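Local coordinates for protein leucyl aminopeptidase (Trypanosoma brucei brucei, PDB 5NTD) that probably cleaves N-terminal amino acids, leucine among them, from peptides, as a manganese-containing M17 aminopeptidase that binds the inhibitor bestatin, at residues N148-I153 with K197-V202; Q230-A235 with A318-F323; L329-Q334 with L513-F518. One frame throughout, in Å; residues are numbered along the deposited sequence.

The three contacts, each buried, are joined by packing through interaction 3. Interactions 1 and 2 have centres about 19 Å apart and do not touch; each lies about 14 Å, centre to centre, from interaction 3, which meets both. Toward interaction 1, CB of Ala-201 is 3.7 Å from CD2 of Leu-329; toward interaction 2, CD1 of Leu-514 is 3.8 Å from CA of Val-319. None of the segments supplies a manganese ligand. Two elements lead toward the metals: helix 314-328, used in interaction 2, starts two residues after the ligand Asp-312, and Phe-518 of interaction 3 packs on Leu-286 of strand 283-291, which also carries the ligand Lys-289.

Interaction 1: N148-I153 with K197-V202; sequences NAVLPI and KDLEAV
Leu-199 reaches over the first turn of helix 150-158 and spreads its two methyls on Val-150, while one turn later on its own helix Val-202 meets Leu-151. All four residues are buried, and 166 Å² of surface is lost between the segments, counting both sides.

The apolar contacts come as two patches. In the first, CD1 of Leu-199 lies 4.1 Å from CB of Val-150, so it is the branch point of the valine that is met. The second patch joins ends of side chains: CD1 of Leu-151 approaches CG2 of Val-202 at 4.3 Å. Leu-151 places CG anti to the backbone N (chi1 -166°), which carries its isobutyl group across to the valine. Both distances suit relaxed van der Waals packing.

Side chain also meets backbone. CD2 of Leu-199, the other arm of the fork, sits 4.0 Å from O of Val-150 and 4.4 Å from CA of Leu-151, lying against the main chain of the opening turn. No hydrogen bond crosses the interface. Within the first helix, Ala-149 occupies the N-cap position, and its O accepts N-H of Ile-153 at 3.1 Å, closing the first turn; in the other, N of Val-202 donates to O of Asp-198.

What is joined here is a helix of the N-terminal domain, whose family belongs to the macro clan, and the early part of helix 196-214, the long helix that in M17 aminopeptidases leads from that domain into the catalytic one. Phe-188 of strand 183-188 touches both helices, at Val-150, Ile-153 and Leu-199. Leu-199 also reaches Phe-28 of strand 26-30, the outermost strand of the N-terminal sheet within the chain, and Pro-192, in the loop between, touches Val-150.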
loop_
_atom_site.group_PDB
_atom_site.type_symbol
_atom_site.label_atom_id
_atom_site.label_comp_id
_atom_site.label_asym_id
_atom_site.label_seq_id
_atom_site.Cartn_x
_atom_site.Cartn_y
_atom_site.Cartn_z
ATOM N N ASN G 148 -26.239 -38.556 -21.558
ATOM C CA ASN G 148 -27.603 -38.138 -22.002
ATOM C C ASN G 148 -28.132 -36.958 -21.186
ATOM O O ASN G 148 -29.313 -36.676 -21.208
ATOM C CB ASN G 148 -28.590 -39.306 -21.947
ATOM C CG ASN G 148 -28.385 -40.289 -23.091
ATOM O OD1 ASN G 148 -28.600 -39.958 -24.268
ATOM N ND2 ASN G 148 -27.911 -41.486 -22.757
ATOM N N ALA G 149 -27.247 -36.286 -20.446
ATOM C CA ALA G 149 -27.646 -35.137 -19.613
ATOM C C ALA G 149 -27.703 -33.935 -20.535
ATOM O O ALA G 149 -26.818 -33.086 -20.558
ATOM C CB ALA G 149 -26.695 -34.929 -18.463
ATOM N N VAL G 150 -28.772 -33.871 -21.302
ATOM C CA VAL G 150 -28.782 -33.028 -22.514
ATOM C C VAL G 150 -28.679 -31.532 -22.259
ATOM O O VAL G 150 -27.998 -30.819 -22.969
ATOM C CB VAL G 150 -29.965 -33.325 -23.454
ATOM C CG1 VAL G 150 -29.906 -34.776 -23.914
ATOM C CG2 VAL G 150 -31.301 -33.027 -22.801
ATOM N N LEU G 151 -29.359 -31.060 -21.236
ATOM C CA LEU G 151 -29.356 -29.599 -20.946
ATOM C C LEU G 151 -27.964 -29.101 -20.492
ATOM O O LEU G 151 -27.437 -28.163 -21.078
ATOM C CB LEU G 151 -30.416 -29.188 -19.916
ATOM C CG LEU G 151 -30.583 -27.661 -19.926
ATOM C CD1 LEU G 151 -31.889 -27.290 -20.586
ATOM C CD2 LEU G 151 -30.531 -27.093 -18.523
ATOM N N PRO G 152 -27.390 -29.705 -19.446
ATOM C CA PRO G 152 -26.061 -29.244 -19.052
ATOM C C PRO G 152 -25.012 -29.411 -20.138
ATOM O O PRO G 152 -24.135 -28.554 -20.268
ATOM C CB PRO G 152 -25.716 -30.092 -17.828
ATOM C CG PRO G 152 -26.669 -31.213 -17.831
ATOM C CD PRO G 152 -27.895 -30.732 -18.534
ATOM N N ILE G 153 -25.114 -30.472 -20.924
ATOM C CA ILE G 153 -24.166 -30.679 -22.047
ATOM C C ILE G 153 -24.363 -29.621 -23.107
ATOM O O ILE G 153 -23.405 -29.091 -23.648
ATOM C CB ILE G 153 -24.194 -32.087 -22.643
ATOM C CG1 ILE G 153 -23.148 -32.958 -21.945
ATOM C CG2 ILE G 153 -23.748 -32.060 -24.098
ATOM C CD1 ILE G 153 -23.678 -33.723 -20.800
ATOM N N LYS G 197 -34.183 -28.367 -31.395
ATOM C CA LYS G 197 -34.419 -26.901 -31.628
ATOM C C LYS G 197 -34.520 -26.144 -30.275
ATOM O O LYS G 197 -34.129 -24.983 -30.162
ATOM C CB LYS G 197 -35.642 -26.630 -32.523
ATOM N N ASP G 198 -35.058 -26.811 -29.263
ATOM C CA ASP G 198 -35.102 -26.235 -27.918
ATOM C C ASP G 198 -33.675 -26.117 -27.320
ATOM O O ASP G 198 -33.339 -25.127 -26.643
ATOM C CB ASP G 198 -35.984 -27.083 -26.984
ATOM C CG ASP G 198 -37.484 -26.965 -27.306
ATOM O OD1 ASP G 198 -37.834 -26.451 -28.392
ATOM O OD2 ASP G 198 -38.302 -27.285 -26.401
ATOM N N LEU G 199 -32.874 -27.160 -27.531
ATOM C CA LEU G 199 -31.475 -27.141 -27.095
ATOM C C LEU G 199 -30.714 -26.044 -27.831
ATOM O O LEU G 199 -29.888 -25.338 -27.244
ATOM C CB LEU G 199 -30.789 -28.474 -27.296
ATOM C CG LEU G 199 -31.322 -29.592 -26.395
ATOM C CD1 LEU G 199 -30.645 -30.920 -26.747
ATOM C CD2 LEU G 199 -31.107 -29.282 -24.923
ATOM N N GLU G 200 -31.024 -25.854 -29.097
ATOM C CA GLU G 200 -30.424 -24.725 -29.854
ATOM C C GLU G 200 -30.753 -23.366 -29.248
ATOM O O GLU G 200 -29.889 -22.501 -29.143
ATOM C CB GLU G 200 -30.861 -24.688 -31.307
ATOM C CG GLU G 200 -30.084 -25.643 -32.177
ATOM C CD GLU G 200 -30.444 -25.512 -33.638
ATOM O OE1 GLU G 200 -30.792 -24.391 -34.097
ATOM O OE2 GLU G 200 -30.351 -26.535 -34.338
ATOM N N ALA G 201 -31.985 -23.204 -28.838
ATOM C CA ALA G 201 -32.421 -21.940 -28.202
ATOM C C ALA G 201 -31.631 -21.661 -26.906
ATOM O O ALA G 201 -31.187 -20.533 -26.654
ATOM C CB ALA G 201 -33.891 -21.949 -27.904
ATOM N N VAL G 202 -31.419 -22.708 -26.133
ATOM C CA VAL G 202 -30.597 -22.622 -24.885
ATOM C C VAL G 202 -29.147 -22.240 -25.196
ATOM O O VAL G 202 -28.584 -21.340 -24.604
ATOM C CB VAL G 202 -30.614 -23.953 -24.096
ATOM C CG1 VAL G 202 -29.618 -23.946 -22.948
ATOM C CG2 VAL G 202 -32.006 -24.189 -23.555
#

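Interaction 2: Q230-A235 with A318-F323; sequences QGYAKA and AVFCGF
An offset edge-to-face (T-shaped) aromatic pair, Tyr-232 with Phe-320, bridges helices 222-236 and 314-328 in the catalytic domain of the M17 fold. The helices themselves stay well separated, with CA of Tyr-232 and CA of Phe-320, the nearest across the segments, 10.2 Å apart; two long aromatic side chains span the gap.

Phe-320 presents its edge toward the face of Tyr-232. The ring planes stand at 74° and the centroids are 5.8 Å apart. Because the pair is offset, the closest atoms belong to the rims: CZ of Phe-320 comes to 3.7 Å from CD2 of Tyr-232, and CE2 of Phe-320 follows at 4.1 Å from the same atom. Phe-320 swings its ring to the side opposite its own N (chi1 179°), stretching it out from the helix so that the far end, CZ, does the touching. In Tyr-232 the ring leaves beside the backbone N instead (chi1 -85°), and the two side chains cross at about a right angle. The phenol oxygen takes no part in the pair; OH of Tyr-232 is hydrogen-bonded to the carbonyl O of Cys-19 on helix 6-20, which fixes the outer end of the ring.

Helix 196-214 flanks the aromatic pair, with Leu-208 touching Tyr-232 and Leu-212 touching Phe-320. Phe-238, just past helix 222-236, packs on Tyr-232 and makes an edge-to-face pair with Phe-323. Helix 314-328 packs on the catalytic sheet: Phe-320 rests on Leu-272 of strand 268-274, and Val-319 on Cys-337 and Leu-339 of strand 334-344.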
loop_
_atom_site.group_PDB
_atom_site.type_symbol
_atom_site.label_atom_id
_atom_site.label_comp_id
_atom_site.label_asym_id
_atom_site.label_seq_id
_atom_site.Cartn_x
_atom_site.Cartn_y
_atom_site.Cartn_z
ATOM N N GLN G 230 -34.568 -3.785 -27.442
ATOM C CA GLN G 230 -35.641 -3.294 -28.333
ATOM C C GLN G 230 -35.737 -4.117 -29.630
ATOM O O GLN G 230 -36.822 -4.480 -30.058
ATOM C CB GLN G 230 -35.431 -1.826 -28.670
ATOM C CG GLN G 230 -35.768 -0.946 -27.487
ATOM C CD GLN G 230 -35.235 0.465 -27.596
ATOM O OE1 GLN G 230 -34.163 0.706 -28.142
ATOM N NE2 GLN G 230 -35.985 1.412 -27.073
ATOM N N GLY G 231 -34.599 -4.440 -30.204
ATOM C CA GLY G 231 -34.533 -5.291 -31.392
ATOM C C GLY G 231 -35.191 -6.648 -31.172
ATOM O O GLY G 231 -35.982 -7.129 -32.003
ATOM N N TYR G 232 -34.855 -7.278 -30.054
ATOM C CA TYR G 232 -35.462 -8.575 -29.706
ATOM C C TYR G 232 -36.963 -8.410 -29.434
ATOM O O TYR G 232 -37.766 -9.261 -29.799
ATOM C CB TYR G 232 -34.752 -9.226 -28.540
ATOM C CG TYR G 232 -33.546 -10.003 -28.995
ATOM C CD1 TYR G 232 -33.689 -11.248 -29.600
ATOM C CD2 TYR G 232 -32.250 -9.515 -28.788
ATOM C CE1 TYR G 232 -32.565 -11.977 -30.020
ATOM C CE2 TYR G 232 -31.133 -10.235 -29.212
ATOM C CZ TYR G 232 -31.287 -11.459 -29.838
ATOM O OH TYR G 232 -30.206 -12.200 -30.235
ATOM N N ALA G 233 -37.330 -7.301 -28.831
ATOM C CA ALA G 233 -38.758 -7.017 -28.584
ATOM C C ALA G 233 -39.558 -6.928 -29.884
ATOM O O ALA G 233 -40.643 -7.515 -29.977
ATOM C CB ALA G 233 -38.930 -5.748 -27.789
ATOM N N LYS G 234 -39.046 -6.220 -30.875
ATOM C CA LYS G 234 -39.739 -6.144 -32.207
ATOM C C LYS G 234 -39.841 -7.561 -32.784
ATOM O O LYS G 234 -40.893 -7.982 -33.242
ATOM C CB LYS G 234 -39.117 -5.152 -33.252
ATOM N N ALA G 235 -38.738 -8.278 -32.780
ATOM C CA ALA G 235 -38.667 -9.589 -33.456
ATOM C C ALA G 235 -39.541 -10.633 -32.834
ATOM O O ALA G 235 -40.190 -11.402 -33.535
ATOM C CB ALA G 235 -37.233 -10.100 -33.508
ATOM N N ALA G 318 -27.515 -12.157 -18.085
ATOM C CA ALA G 318 -28.057 -13.430 -17.657
ATOM C C ALA G 318 -29.607 -13.420 -17.651
ATOM O O ALA G 318 -30.241 -14.285 -18.221
ATOM C CB ALA G 318 -27.545 -13.810 -16.286
ATOM N N VAL G 319 -30.187 -12.428 -16.990
ATOM C CA VAL G 319 -31.641 -12.320 -16.927
ATOM C C VAL G 319 -32.238 -12.014 -18.305
ATOM O O VAL G 319 -33.289 -12.529 -18.666
ATOM C CB VAL G 319 -32.153 -11.307 -15.896
ATOM C CG1 VAL G 319 -31.717 -11.730 -14.502
ATOM C CG2 VAL G 319 -31.722 -9.884 -16.191
ATOM N N PHE G 320 -31.558 -11.187 -19.061
ATOM C CA PHE G 320 -32.012 -10.863 -20.415
ATOM C C PHE G 320 -32.129 -12.121 -21.255
ATOM O O PHE G 320 -33.125 -12.367 -21.907
ATOM C CB PHE G 320 -31.072 -9.881 -21.101
ATOM C CG PHE G 320 -31.472 -9.540 -22.502
ATOM C CD1 PHE G 320 -32.721 -9.000 -22.767
ATOM C CD2 PHE G 320 -30.596 -9.742 -23.573
ATOM C CE1 PHE G 320 -33.089 -8.657 -24.066
ATOM C CE2 PHE G 320 -30.960 -9.410 -24.871
ATOM C CZ PHE G 320 -32.219 -8.871 -25.117
ATOM N N CYS G 321 -31.074 -12.923 -21.256
ATOM C CA CYS G 321 -31.022 -14.103 -22.124
ATOM C C CYS G 321 -31.931 -15.224 -21.605
ATOM O O CYS G 321 -32.493 -15.984 -22.385
ATOM C CB CYS G 321 -29.606 -14.562 -22.334
ATOM S SG CYS G 321 -28.607 -13.360 -23.272
ATOM N N GLY G 322 -32.048 -15.342 -20.306
ATOM C CA GLY G 322 -32.983 -16.309 -19.693
ATOM C C GLY G 322 -34.415 -15.967 -20.088
ATOM O O GLY G 322 -35.231 -16.824 -20.397
ATOM N N PHE G 323 -34.695 -14.670 -20.065
ATOM C CA PHE G 323 -35.958 -14.118 -20.563
ATOM C C PHE G 323 -36.168 -14.510 -22.032
ATOM O O PHE G 323 -37.244 -14.953 -22.413
ATOM C CB PHE G 323 -35.988 -12.628 -20.409
ATOM C CG PHE G 323 -37.247 -11.984 -20.901
ATOM C CD1 PHE G 323 -38.307 -11.766 -20.049
ATOM C CD2 PHE G 323 -37.328 -11.496 -22.190
ATOM C CE1 PHE G 323 -39.444 -11.088 -20.475
ATOM C CE2 PHE G 323 -38.459 -10.824 -22.634
ATOM C CZ PHE G 323 -39.518 -10.618 -21.774
#

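Interaction 3: L329-Q334 with L513-F518; sequences LQQPVQ and LLTEYF
Gln-331 sends its amide across to the C-terminal helix 511-519, where NE2 donates to the backbone O of Thr-515 at 3.3 Å. This is the turn from helix 314-328, which ends in a Schellman motif with Gln-330 at positive phi, into strand 334-344 of the catalytic sheet. The bond is long but fairly straight (159° at the hydrogen), and the acceptor lies in the amide plane. Beyond it, NE2 also rests 3.6 Å from CB of Phe-518, and the amide plane is turned 62° from the phenyl ring. At the edge of that ring, in its plane, OE1 of Gln-331 stands 3.8 Å from CD2 of Phe-518. Val-333 adds an apolar contact, its CG2 lying 3.9 Å from CB of Phe-518.

CG of Gln-331 is anti to the carbonyl carbon (chi1 -70°), and the chain runs extended as far as CD, which gives it its reach. Further out, its backbone O is held by the hydroxyl of Tyr-274, and Pro-332 centres an inverse gamma turn. On the helix, the Phe-518 ring packs on Leu-286 of strand 283-291, while OG1 of Thr-515 bonds to O of Pro-511.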
loop_
_atom_site.group_PDB
_atom_site.type_symbol
_atom_site.label_atom_id
_atom_site.label_comp_id
_atom_site.label_asym_id
_atom_site.label_seq_id
_atom_site.Cartn_x
_atom_site.Cartn_y
_atom_site.Cartn_z
ATOM N N LEU G 329 -38.989 -20.430 -26.238
ATOM C CA LEU G 329 -39.569 -21.756 -25.925
ATOM C C LEU G 329 -40.978 -21.706 -25.361
ATOM O O LEU G 329 -41.569 -22.745 -25.085
ATOM C CB LEU G 329 -38.704 -22.515 -24.937
ATOM C CG LEU G 329 -37.252 -22.715 -25.401
ATOM C CD1 LEU G 329 -36.523 -23.598 -24.408
ATOM C CD2 LEU G 329 -37.196 -23.308 -26.812
ATOM N N GLN G 330 -41.514 -20.501 -25.240
ATOM C CA GLN G 330 -42.879 -20.291 -24.725
ATOM C C GLN G 330 -43.084 -21.031 -23.427
ATOM O O GLN G 330 -44.076 -21.739 -23.240
ATOM C CB GLN G 330 -43.933 -20.713 -25.746
ATOM C CG GLN G 330 -43.849 -19.839 -26.970
ATOM C CD GLN G 330 -44.883 -20.201 -28.004
ATOM O OE1 GLN G 330 -45.131 -21.390 -28.285
ATOM N NE2 GLN G 330 -45.525 -19.171 -28.589
ATOM N N GLN G 331 -42.140 -20.863 -22.515
ATOM C CA GLN G 331 -42.285 -21.428 -21.171
ATOM C C GLN G 331 -43.483 -20.762 -20.479
ATOM O O GLN G 331 -43.733 -19.571 -20.703
ATOM C CB GLN G 331 -41.024 -21.222 -20.351
ATOM C CG GLN G 331 -39.865 -22.068 -20.834
ATOM C CD GLN G 331 -38.625 -21.902 -19.971
ATOM O OE1 GLN G 331 -37.914 -20.906 -20.092
ATOM N NE2 GLN G 331 -38.357 -22.879 -19.116
ATOM N N PRO G 332 -44.234 -21.523 -19.651
ATOM C CA PRO G 332 -45.477 -21.037 -19.066
ATOM C C PRO G 332 -45.292 -20.247 -17.780
ATOM O O PRO G 332 -45.973 -20.470 -16.791
ATOM C CB PRO G 332 -46.266 -22.313 -18.808
ATOM C CG PRO G 332 -45.227 -23.350 -18.548
ATOM C CD PRO G 332 -44.011 -22.959 -19.343
ATOM N N VAL G 333 -44.395 -19.277 -17.851
ATOM C CA VAL G 333 -44.106 -18.370 -16.729
ATOM C C VAL G 333 -44.327 -16.962 -17.165
ATOM O O VAL G 333 -43.882 -16.540 -18.225
ATOM C CB VAL G 333 -42.634 -18.471 -16.259
ATOM C CG1 VAL G 333 -42.462 -17.725 -14.961
ATOM C CG2 VAL G 333 -42.240 -19.910 -16.023
ATOM N N GLN G 334 -45.037 -16.225 -16.354
ATOM C CA GLN G 334 -45.206 -14.821 -16.643
ATOM C C GLN G 334 -43.956 -14.124 -16.115
ATOM O O GLN G 334 -43.644 -14.271 -14.949
ATOM C CB GLN G 334 -46.448 -14.239 -15.967
ATOM C CG GLN G 334 -46.665 -12.778 -16.333
ATOM C CD GLN G 334 -47.947 -12.253 -15.766
ATOM O OE1 GLN G 334 -48.837 -13.021 -15.401
ATOM N NE2 GLN G 334 -48.102 -10.952 -15.785
ATOM N N LEU G 513 -29.428 -21.626 -16.085
ATOM C CA LEU G 513 -29.866 -21.741 -14.671
ATOM C C LEU G 513 -31.342 -21.323 -14.548
ATOM O O LEU G 513 -32.157 -22.047 -13.998
ATOM C CB LEU G 513 -29.020 -20.862 -13.749
ATOM C CG LEU G 513 -29.424 -20.756 -12.273
ATOM C CD1 LEU G 513 -29.370 -22.111 -11.605
ATOM C CD2 LEU G 513 -28.487 -19.787 -11.584
ATOM N N LEU G 514 -31.647 -20.153 -15.079
ATOM C CA LEU G 514 -33.010 -19.639 -15.056
ATOM C C LEU G 514 -33.990 -20.563 -15.833
ATOM O O LEU G 514 -35.088 -20.838 -15.376
ATOM C CB LEU G 514 -33.086 -18.245 -15.649
ATOM C CG LEU G 514 -32.441 -17.125 -14.848
ATOM C CD1 LEU G 514 -32.481 -15.818 -15.622
ATOM C CD2 LEU G 514 -33.149 -16.955 -13.504
ATOM N N THR G 515 -33.565 -21.001 -17.005
ATOM C CA THR G 515 -34.393 -21.842 -17.826
ATOM C C THR G 515 -34.789 -23.092 -17.039
ATOM O O THR G 515 -35.951 -23.465 -16.998
ATOM C CB THR G 515 -33.697 -22.222 -19.128
ATOM O OG1 THR G 515 -33.450 -21.021 -19.878
ATOM C CG2 THR G 515 -34.594 -23.145 -19.971
ATOM N N GLU G 516 -33.805 -23.689 -16.382
ATOM C CA GLU G 516 -34.014 -24.907 -15.615
ATOM C C GLU G 516 -34.882 -24.614 -14.403
ATOM O O GLU G 516 -35.793 -25.389 -14.062
ATOM C CB GLU G 516 -32.694 -25.526 -15.234
ATOM C CG GLU G 516 -32.801 -26.772 -14.365
ATOM C CD GLU G 516 -33.545 -27.932 -15.037
ATOM O OE1 GLU G 516 -33.561 -28.009 -16.288
ATOM O OE2 GLU G 516 -34.138 -28.757 -14.296
ATOM N N TYR G 517 -34.639 -23.476 -13.765
ATOM C CA TYR G 517 -35.468 -23.049 -12.617
ATOM C C TYR G 517 -36.960 -22.901 -13.049
ATOM O O TYR G 517 -37.879 -23.420 -12.392
ATOM C CB TYR G 517 -34.928 -21.743 -11.977
ATOM C CG TYR G 517 -35.813 -21.144 -10.882
ATOM C CD1 TYR G 517 -35.835 -21.674 -9.617
ATOM C CD2 TYR G 517 -36.668 -20.099 -11.160
ATOM C CE1 TYR G 517 -36.696 -21.169 -8.636
ATOM C CE2 TYR G 517 -37.530 -19.582 -10.199
ATOM C CZ TYR G 517 -37.550 -20.119 -8.950
ATOM O OH TYR G 517 -38.400 -19.608 -7.994
ATOM N N PHE G 518 -37.164 -22.204 -14.143
ATOM C CA PHE G 518 -38.534 -21.997 -14.691
ATOM C C PHE G 518 -39.235 -23.346 -15.037
ATOM O O PHE G 518 -40.394 -23.541 -14.749
ATOM C CB PHE G 518 -38.526 -21.139 -15.955
ATOM C CG PHE G 518 -38.032 -19.747 -15.758
ATOM C CD1 PHE G 518 -38.141 -19.111 -14.551
ATOM C CD2 PHE G 518 -37.472 -19.063 -16.819
ATOM C CE1 PHE G 518 -37.675 -17.803 -14.383
ATOM C CE2 PHE G 518 -37.011 -17.772 -16.678
ATOM C CZ PHE G 518 -37.124 -17.134 -15.451
#